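Local coordinates for D-ribose pyranase (Bacillus subtilis, PDB 1OGD), which probably catalyses the interconversion of the beta-pyranose and beta-furanose forms of D-ribose and binds the pyranose in its pocket, at residues A27-P32 / G115-Y120; D41-P46 / V111-E116; E60-E65 / L125-L130. All coordinates share one frame; numbering follows the deposited sequence.

Interaction 1. Residues A27-P32 / G115-Y120; sequences ADAGLP and GEFTPY. With RIP (beta-D-ribopyranose), chain G.
Asp28 CB lies against Glu116 O at 3.2 Å, and Ala29 N donates to the same oxygen at 3.0 Å, so one backbone acceptor of the 115-120 loop is covered by two successive residues of the 27-32 loop. Beside it the methyl of Ala29 meets one corner of the Phe117 ring obliquely, CB lying 3.5 Å from CE1; Phe131 of a neighbouring subunit packs on both of these residues. Asp28 turns its carboxylate from this backbone junction toward the sugar. Its CG sits between the backbone N and the carbonyl carbon (chi1 57°), which lets OD2 fold back to accept from Gly30 N at 2.8 Å, on the anti side, closing an Asx turn. The two oxygens then take neighbouring hydroxyls of beta-D-ribopyranose: OD2 receives O2 at 2.7 Å, and OD1 receives O3 in a very short bond of 2.5 Å. From the other loop Tyr120 N reaches the same O3 at 2.7 Å, though weakly because the N-H is bent to 128°. The Tyr120 ring lays one face under the sugar, with C4 above its centre, while His98 packs edge-to-face against that ring. Ribose O3 therefore gives to a carboxylate and accepts from a backbone amide, one from each loop, a pairing that probably favours a hydroxyl here, able both to donate and to accept, and that makes the bound sugar a bridge between the two loops.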
loop_
_atom_site.group_PDB
_atom_site.type_symbol
_atom_site.label_atom_id
_atom_site.label_comp_id
_atom_site.label_asym_id
_atom_site.label_seq_id
_atom_site.Cartn_x
_atom_site.Cartn_y
_atom_site.Cartn_z
ATOM N N ALA A 27 7.995 12.478 -25.211
ATOM C CA ALA A 27 8.333 11.380 -26.103
ATOM C C ALA A 27 7.354 11.103 -27.216
ATOM O O ALA A 27 6.190 11.493 -27.146
ATOM C CB ALA A 27 8.516 10.107 -25.273
ATOM N N ASP A 28 7.840 10.424 -28.255
ATOM C CA ASP A 28 6.973 10.024 -29.349
ATOM C C ASP A 28 6.308 8.736 -28.866
ATOM O O ASP A 28 6.607 8.261 -27.765
ATOM C CB ASP A 28 7.767 9.815 -30.654
ATOM C CG ASP A 28 8.890 8.786 -30.530
ATOM O OD1 ASP A 28 9.985 9.070 -31.065
ATOM O OD2 ASP A 28 8.688 7.702 -29.935
ATOM N N ALA A 29 5.407 8.180 -29.669
ATOM C CA ALA A 29 4.680 6.979 -29.280
ATOM C C ALA A 29 5.499 5.695 -29.114
ATOM O O ALA A 29 4.985 4.692 -28.605
ATOM C CB ALA A 29 3.540 6.736 -30.261
ATOM N N GLY A 30 6.765 5.719 -29.512
ATOM C CA GLY A 30 7.556 4.509 -29.413
ATOM C C GLY A 30 8.606 4.428 -28.325
ATOM O O GLY A 30 9.073 3.339 -28.015
ATOM N N LEU A 31 8.976 5.558 -27.735
ATOM C CA LEU A 31 10.009 5.550 -26.708
ATOM C C LEU A 31 9.675 4.665 -25.502
ATOM O O LEU A 31 8.598 4.775 -24.918
ATOM C CB LEU A 31 10.274 6.970 -26.206
ATOM C CG LEU A 31 11.503 7.084 -25.303
ATOM C CD1 LEU A 31 12.756 6.983 -26.160
ATOM C CD2 LEU A 31 11.482 8.405 -24.551
ATOM N N PRO A 32 10.591 3.761 -25.127
ATOM C CA PRO A 32 10.316 2.903 -23.969
ATOM C C PRO A 32 10.502 3.745 -22.701
ATOM O O PRO A 32 11.348 4.643 -22.667
ATOM C CB PRO A 32 11.369 1.809 -24.099
ATOM C CG PRO A 32 12.547 2.566 -24.678
ATOM C CD PRO A 32 11.875 3.403 -25.759
ATOM N N GLY A 115 1.299 11.601 -29.283
ATOM C CA GLY A 115 0.859 10.708 -30.339
ATOM C C GLY A 115 1.760 10.789 -31.555
ATOM O O GLY A 115 1.410 10.295 -32.625
ATOM N N GLU A 116 2.927 11.405 -31.381
ATOM C CA GLU A 116 3.890 11.582 -32.460
ATOM C C GLU A 116 4.406 10.270 -33.041
ATOM O O GLU A 116 5.012 9.461 -32.334
ATOM C CB GLU A 116 5.075 12.410 -31.968
ATOM C CG GLU A 116 6.020 12.868 -33.070
ATOM C CD GLU A 116 5.356 13.843 -34.026
ATOM O OE1 GLU A 116 4.795 14.851 -33.546
ATOM O OE2 GLU A 116 5.396 13.606 -35.254
ATOM N N PHE A 117 4.170 10.076 -34.337
ATOM C CA PHE A 117 4.612 8.877 -35.038
ATOM C C PHE A 117 5.789 9.126 -35.981
ATOM O O PHE A 117 5.821 8.587 -37.087
ATOM C CB PHE A 117 3.454 8.263 -35.835
ATOM C CG PHE A 117 2.749 7.137 -35.127
ATOM C CD1 PHE A 117 2.296 7.287 -33.819
ATOM C CD2 PHE A 117 2.515 5.929 -35.781
ATOM C CE1 PHE A 117 1.617 6.251 -33.172
ATOM C CE2 PHE A 117 1.836 4.887 -35.144
ATOM C CZ PHE A 117 1.385 5.049 -33.835
ATOM N N THR A 118 6.746 9.948 -35.560
ATOM C CA THR A 118 7.922 10.202 -36.387
ATOM C C THR A 118 9.178 9.882 -35.586
ATOM O O THR A 118 9.220 10.092 -34.374
ATOM C CB THR A 118 7.992 11.669 -36.901
ATOM O OG1 THR A 118 8.113 12.573 -35.796
ATOM C CG2 THR A 118 6.751 12.006 -37.701
ATOM N N PRO A 119 10.219 9.366 -36.259
ATOM C CA PRO A 119 11.511 8.981 -35.681
ATOM C C PRO A 119 12.226 10.003 -34.803
ATOM O O PRO A 119 12.408 11.161 -35.184
ATOM C CB PRO A 119 12.345 8.624 -36.911
ATOM C CG PRO A 119 11.328 8.113 -37.863
ATOM C CD PRO A 119 10.215 9.116 -37.711
ATOM N N TYR A 120 12.643 9.537 -33.629
ATOM C CA TYR A 120 13.387 10.328 -32.656
ATOM C C TYR A 120 12.794 11.671 -32.238
ATOM O O TYR A 120 13.525 12.625 -31.959
ATOM C CB TYR A 120 14.820 10.522 -33.151
ATOM C CG TYR A 120 15.466 9.226 -33.592
ATOM C CD1 TYR A 120 15.328 8.766 -34.902
ATOM C CD2 TYR A 120 16.171 8.433 -32.683
ATOM C CE1 TYR A 120 15.877 7.545 -35.296
ATOM C CE2 TYR A 120 16.721 7.214 -33.065
ATOM C CZ TYR A 120 16.570 6.776 -34.372
ATOM O OH TYR A 120 17.109 5.568 -34.752
HETATM C C1 RIP G . 12.106 4.482 -29.953
HETATM C C2 RIP G . 11.592 5.862 -30.277
HETATM C C3 RIP G . 12.527 6.531 -31.272
HETATM C C4 RIP G . 12.779 5.712 -32.532
HETATM C C5 RIP G . 13.290 4.344 -32.097
HETATM O O1 RIP G . 13.292 4.539 -29.186
HETATM O O2 RIP G . 10.292 5.721 -30.809
HETATM O O3 RIP G . 12.051 7.809 -31.605
HETATM O O4 RIP G . 11.588 5.529 -33.271
HETATM O O5 RIP G . 12.418 3.705 -31.139
#

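Interaction 2. Residues D41-P46 / V111-E116; sequences DLSLKP and VIRTGE
Asp41 OD1 is gripped by Arg113 NH1 in a 2.8 Å salt bridge and by Ser9 OG of a neighbouring subunit. The two side chains run side by side in the same direction, Arg113 extended from CG to NE along the aspartate, and NH1 meets OD1 on its syn side. The oxygen lies close to the guanidinium plane, yet the carboxylate is turned 74° from that plane, so the pairing is through one oxygen. OD2 is held within its own loop: Ser43 OG donates at 2.6 Å and Ser43 N at 3.0 Å, both from one face of the carboxylate, the latter closing an Asx turn. Replacing Asp41 by an alanine is likely to leave the buried Arg113 guanidinium without its carboxylate mate and the Ser43 hydroxyl free to turn. The arginine has further partners, NH2 on Ala29 O and NH1 on Leu7 O of that neighbouring subunit. On the backbone, Arg113 O accepts from Leu42 N at 2.9 Å and weakly from Ser43 N. Leu42 CD1 rests 3.6 Å from Ile112 CG2, while Ser43 CB packs 3.9 Å from Gly115 CA. Asp41 and Arg113 form a parallel bridge, their side chains sharing one face of the sheet: at the end of 38-41, the outermost strand of the chain's sheet, an Asx turn carries the chain on beside Gly115, at a subunit interface.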
loop_
_atom_site.group_PDB
_atom_site.type_symbol
_atom_site.label_atom_id
_atom_site.label_comp_id
_atom_site.label_asym_id
_atom_site.label_seq_id
_atom_site.Cartn_x
_atom_site.Cartn_y
_atom_site.Cartn_z
ATOM N N ASP A 41 0.442 9.546 -20.343
ATOM C CA ASP A 41 0.121 9.358 -21.752
ATOM C C ASP A 41 -1.005 10.280 -22.225
ATOM O O ASP A 41 -2.157 10.131 -21.818
ATOM C CB ASP A 41 -0.248 7.889 -21.969
ATOM C CG ASP A 41 -0.276 7.490 -23.429
ATOM O OD1 ASP A 41 -0.389 6.272 -23.687
ATOM O OD2 ASP A 41 -0.193 8.375 -24.313
ATOM N N LEU A 42 -0.659 11.231 -23.092
ATOM C CA LEU A 42 -1.625 12.191 -23.617
ATOM C C LEU A 42 -2.129 11.810 -24.998
ATOM O O LEU A 42 -3.044 12.447 -25.521
ATOM C CB LEU A 42 -0.996 13.590 -23.698
ATOM C CG LEU A 42 -0.447 14.218 -22.411
ATOM C CD1 LEU A 42 0.280 15.517 -22.743
ATOM C CD2 LEU A 42 -1.591 14.468 -21.433
ATOM N N SER A 43 -1.538 10.774 -25.586
ATOM C CA SER A 43 -1.921 10.348 -26.924
ATOM C C SER A 43 -3.393 9.988 -27.058
ATOM O O SER A 43 -4.015 9.460 -26.132
ATOM C CB SER A 43 -1.062 9.157 -27.377
ATOM O OG SER A 43 -1.377 7.985 -26.648
ATOM N N LEU A 44 -3.948 10.281 -28.229
ATOM C CA LEU A 44 -5.342 9.977 -28.511
ATOM C C LEU A 44 -5.388 9.114 -29.768
ATOM O O LEU A 44 -6.138 8.140 -29.847
ATOM C CB LEU A 44 -6.132 11.277 -28.721
ATOM C CG LEU A 44 -7.657 11.187 -28.822
ATOM C CD1 LEU A 44 -8.216 10.444 -27.619
ATOM C CD2 LEU A 44 -8.245 12.590 -28.897
ATOM N N LYS A 45 -4.564 9.480 -30.743
ATOM C CA LYS A 45 -4.478 8.766 -32.011
ATOM C C LYS A 45 -3.165 9.187 -32.656
ATOM O O LYS A 45 -2.546 10.160 -32.235
ATOM C CB LYS A 45 -5.651 9.156 -32.915
ATOM C CG LYS A 45 -5.658 10.637 -33.283
ATOM C CD LYS A 45 -6.969 11.067 -33.922
ATOM C CE LYS A 45 -7.186 10.428 -35.282
ATOM N NZ LYS A 45 -8.474 10.899 -35.883
ATOM N N PRO A 46 -2.713 8.455 -33.681
ATOM C CA PRO A 46 -1.453 8.826 -34.330
ATOM C C PRO A 46 -1.449 10.294 -34.761
ATOM O O PRO A 46 -2.335 10.735 -35.487
ATOM C CB PRO A 46 -1.387 7.866 -35.513
ATOM C CG PRO A 46 -2.062 6.640 -34.969
ATOM C CD PRO A 46 -3.264 7.218 -34.261
ATOM N N VAL A 111 7.737 10.921 -17.953
ATOM C CA VAL A 111 7.831 10.829 -19.396
ATOM C C VAL A 111 6.436 11.151 -19.891
ATOM O O VAL A 111 5.457 10.557 -19.441
ATOM C CB VAL A 111 8.230 9.411 -19.869
ATOM C CG1 VAL A 111 8.181 9.335 -21.396
ATOM C CG2 VAL A 111 9.632 9.076 -19.378
ATOM N N ILE A 112 6.344 12.122 -20.795
ATOM C CA ILE A 112 5.063 12.512 -21.356
ATOM C C ILE A 112 4.989 11.918 -22.756
ATOM O O ILE A 112 5.760 12.279 -23.646
ATOM C CB ILE A 112 4.938 14.043 -21.402
ATOM C CG1 ILE A 112 5.205 14.609 -20.004
ATOM C CG2 ILE A 112 3.556 14.435 -21.861
ATOM C CD1 ILE A 112 5.461 16.095 -19.965
ATOM N N ARG A 113 4.064 10.984 -22.941
ATOM C CA ARG A 113 3.908 10.318 -24.220
ATOM C C ARG A 113 2.919 11.059 -25.112
ATOM O O ARG A 113 1.772 11.272 -24.732
ATOM C CB ARG A 113 3.432 8.876 -23.999
ATOM C CG ARG A 113 3.354 8.040 -25.266
ATOM C CD ARG A 113 2.986 6.596 -24.936
ATOM N NE ARG A 113 3.012 5.734 -26.112
ATOM C CZ ARG A 113 1.952 5.100 -26.605
ATOM N NH1 ARG A 113 0.761 5.225 -26.031
ATOM N NH2 ARG A 113 2.081 4.333 -27.676
ATOM N N THR A 114 3.377 11.452 -26.298
ATOM C CA THR A 114 2.524 12.154 -27.250
ATOM C C THR A 114 2.101 11.151 -28.324
ATOM O O THR A 114 2.501 9.985 -28.285
ATOM C CB THR A 114 3.276 13.310 -27.928
ATOM O OG1 THR A 114 4.316 12.779 -28.756
ATOM C CG2 THR A 114 3.897 14.230 -26.886
ATOM N N GLY A 115 1.299 11.601 -29.283
ATOM C CA GLY A 115 0.859 10.708 -30.339
ATOM C C GLY A 115 1.760 10.789 -31.555
ATOM O O GLY A 115 1.410 10.295 -32.625
ATOM N N GLU A 116 2.927 11.405 -31.381
ATOM C CA GLU A 116 3.890 11.582 -32.460
ATOM C C GLU A 116 4.406 10.270 -33.041
ATOM O O GLU A 116 5.012 9.461 -32.334
ATOM C CB GLU A 116 5.075 12.410 -31.968
ATOM C CG GLU A 116 6.020 12.868 -33.070
ATOM C CD GLU A 116 5.356 13.843 -34.026
ATOM O OE1 GLU A 116 4.795 14.851 -33.546
ATOM O OE2 GLU A 116 5.396 13.606 -35.254
#

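Interaction 3. Residues E60-E65 / L125-L130; sequences EEMAVE and LQAGVL
Met62 carries its CG anti to the backbone N (chi1 177°) and stays extended beyond it, which delivers CE to Leu125 CB at 3.7 Å; the two side chains lie at a slant to each other, and the same methyl brushes Ala127 CB. Glu65 is built differently: with chi1 at 61° its CG lies between the backbone N and carbonyl carbon and runs over the opposite strand, 3.4 Å from Ala127 O. Its carboxylate goes on to His20, the probable proton donor, whose NE2 is hydrogen-bonded to OE1. Two backbone bonds join the segments: Glu65 N gives to Gln126 O at 2.9 Å, and Gly128 N to Ala63 O at 2.7 Å. Between them Val64 and Ala127 form an antiparallel non-hydrogen-bonded pair whose side chains diverge. Val64 CG2 heads for Leu125 CD1 at 4.2 Å, and Ala63 CB meets Leu130 CD2 at 4.0 Å. Gly128 CA lies 3.6 Å from Glu65 CG, and a beta carbon on this glycine would come tightly against Glu65 CB. Met62 and Leu125 both also pack on Ile24 of strand 23-27, and Phe88 touches both Val64 and Leu125. The contact thus lies where the chain leaves helix 51-61 and enters strand 64-70, pairing it antiparallel with the end of strand 123-127, which in turn borders strand 23-27 in the mixed sheet.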
loop_
_atom_site.group_PDB
_atom_site.type_symbol
_atom_site.label_atom_id
_atom_site.label_comp_id
_atom_site.label_asym_id
_atom_site.label_seq_id
_atom_site.Cartn_x
_atom_site.Cartn_y
_atom_site.Cartn_z
ATOM N N GLU A 60 6.092 27.205 -22.406
ATOM C CA GLU A 60 5.519 28.390 -21.778
ATOM C C GLU A 60 5.061 28.217 -20.334
ATOM O O GLU A 60 4.713 29.199 -19.679
ATOM C CB GLU A 60 4.352 28.919 -22.610
ATOM C CG GLU A 60 3.179 27.980 -22.722
ATOM C CD GLU A 60 1.992 28.630 -23.411
ATOM O OE1 GLU A 60 1.488 29.648 -22.881
ATOM O OE2 GLU A 60 1.564 28.127 -24.478
ATOM N N GLU A 61 5.056 26.986 -19.833
ATOM C CA GLU A 61 4.624 26.736 -18.459
ATOM C C GLU A 61 5.778 26.315 -17.570
ATOM O O GLU A 61 5.643 26.239 -16.351
ATOM C CB GLU A 61 3.559 25.643 -18.422
ATOM C CG GLU A 61 2.270 25.977 -19.138
ATOM C CD GLU A 61 1.651 27.271 -18.650
ATOM O OE1 GLU A 61 1.945 27.691 -17.505
ATOM O OE2 GLU A 61 0.861 27.860 -19.414
ATOM N N MET A 62 6.921 26.058 -18.188
ATOM C CA MET A 62 8.095 25.606 -17.465
ATOM C C MET A 62 9.344 26.383 -17.852
ATOM O O MET A 62 9.587 26.623 -19.031
ATOM C CB MET A 62 8.305 24.123 -17.774
ATOM C CG MET A 62 9.522 23.488 -17.157
ATOM S SD MET A 62 9.732 21.797 -17.778
ATOM C CE MET A 62 11.420 21.563 -17.413
ATOM N N ALA A 63 10.132 26.773 -16.856
ATOM C CA ALA A 63 11.378 27.478 -17.109
ATOM C C ALA A 63 12.434 26.426 -17.468
ATOM O O ALA A 63 12.868 25.648 -16.615
ATOM C CB ALA A 63 11.807 28.252 -15.872
ATOM N N VAL A 64 12.842 26.403 -18.734
ATOM C CA VAL A 64 13.832 25.442 -19.213
ATOM C C VAL A 64 15.212 26.074 -19.387
ATOM O O VAL A 64 15.344 27.099 -20.058
ATOM C CB VAL A 64 13.397 24.854 -20.569
ATOM C CG1 VAL A 64 14.388 23.797 -21.020
ATOM C CG2 VAL A 64 11.979 24.281 -20.460
ATOM N N GLU A 65 16.238 25.472 -18.787
ATOM C CA GLU A 65 17.591 26.006 -18.924
ATOM C C GLU A 65 18.448 25.194 -19.888
ATOM O O GLU A 65 19.518 25.639 -20.297
ATOM C CB GLU A 65 18.302 26.086 -17.569
ATOM C CG GLU A 65 18.489 24.759 -16.855
ATOM C CD GLU A 65 19.483 24.849 -15.705
ATOM O OE1 GLU A 65 19.655 25.957 -15.148
ATOM O OE2 GLU A 65 20.083 23.810 -15.349
ATOM N N LEU A 125 13.684 18.100 -21.082
ATOM C CA LEU A 125 13.726 19.504 -20.695
ATOM C C LEU A 125 14.290 19.560 -19.284
ATOM O O LEU A 125 13.762 18.919 -18.372
ATOM C CB LEU A 125 12.325 20.122 -20.711
ATOM C CG LEU A 125 11.542 20.062 -22.022
ATOM C CD1 LEU A 125 10.202 20.759 -21.842
ATOM C CD2 LEU A 125 12.344 20.717 -23.136
ATOM N N GLN A 126 15.376 20.304 -19.109
ATOM C CA GLN A 126 15.994 20.439 -17.800
ATOM C C GLN A 126 15.534 21.747 -17.171
ATOM O O GLN A 126 15.743 22.828 -17.728
ATOM C CB GLN A 126 17.516 20.420 -17.920
ATOM C CG GLN A 126 18.218 20.213 -16.590
ATOM C CD GLN A 126 19.719 20.096 -16.736
ATOM O OE1 GLN A 126 20.444 21.085 -16.625
ATOM N NE2 GLN A 126 20.195 18.883 -17.002
ATOM N N ALA A 127 14.905 21.635 -16.004
ATOM C CA ALA A 127 14.368 22.783 -15.285
ATOM C C ALA A 127 15.390 23.835 -14.874
ATOM O O ALA A 127 16.462 23.519 -14.362
ATOM C CB ALA A 127 13.609 22.304 -14.050
ATOM N N GLY A 128 15.036 25.095 -15.097
ATOM C CA GLY A 128 15.914 26.181 -14.708
ATOM C C GLY A 128 15.449 26.703 -13.364
ATOM O O GLY A 128 14.785 25.985 -12.617
ATOM N N VAL A 129 15.788 27.948 -13.047
ATOM C CA VAL A 129 15.372 28.539 -11.781
ATOM C C VAL A 129 14.797 29.936 -12.037
ATOM O O VAL A 129 15.214 30.625 -12.974
ATOM C CB VAL A 129 16.565 28.591 -10.789
ATOM C CG1 VAL A 129 17.645 29.510 -11.319
ATOM C CG2 VAL A 129 16.087 29.019 -9.409
ATOM N N LEU A 130 13.829 30.343 -11.215
ATOM C CA LEU A 130 13.170 31.639 -11.374
ATOM C C LEU A 130 13.840 32.828 -10.685
ATOM O O LEU A 130 13.269 33.915 -10.634
ATOM C CB LEU A 130 11.722 31.543 -10.899
ATOM C CG LEU A 130 10.839 30.552 -11.656
ATOM C CD1 LEU A 130 9.470 30.474 -10.997
ATOM C CD2 LEU A 130 10.720 30.988 -13.109
#

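Interactions 1 and 2 are neighbours, their centres 8 Å apart, and share Gly115 and Glu116. They are joined by probable hydrogen bonds, Ala27 N to Ile112 O at 2.7 Å and Ala27 O to Thr114 OG1 at 2.8 Å, so the sheet end of interaction 2 is bonded to the ribose-binding loop 27-32, with the Arg113 side chain about 9 Å from the sugar. Interaction 3 lies across the chain's centre, 22 Å and 21 Å from the other two, centre to centre. Assembly brings it back to a sugar: Glu65 holds His20, and ribose in interaction 1 is hydrogen-bonded to His20 ND1 of a neighbouring subunit, where Phe117 also packs on that subunit's Leu130.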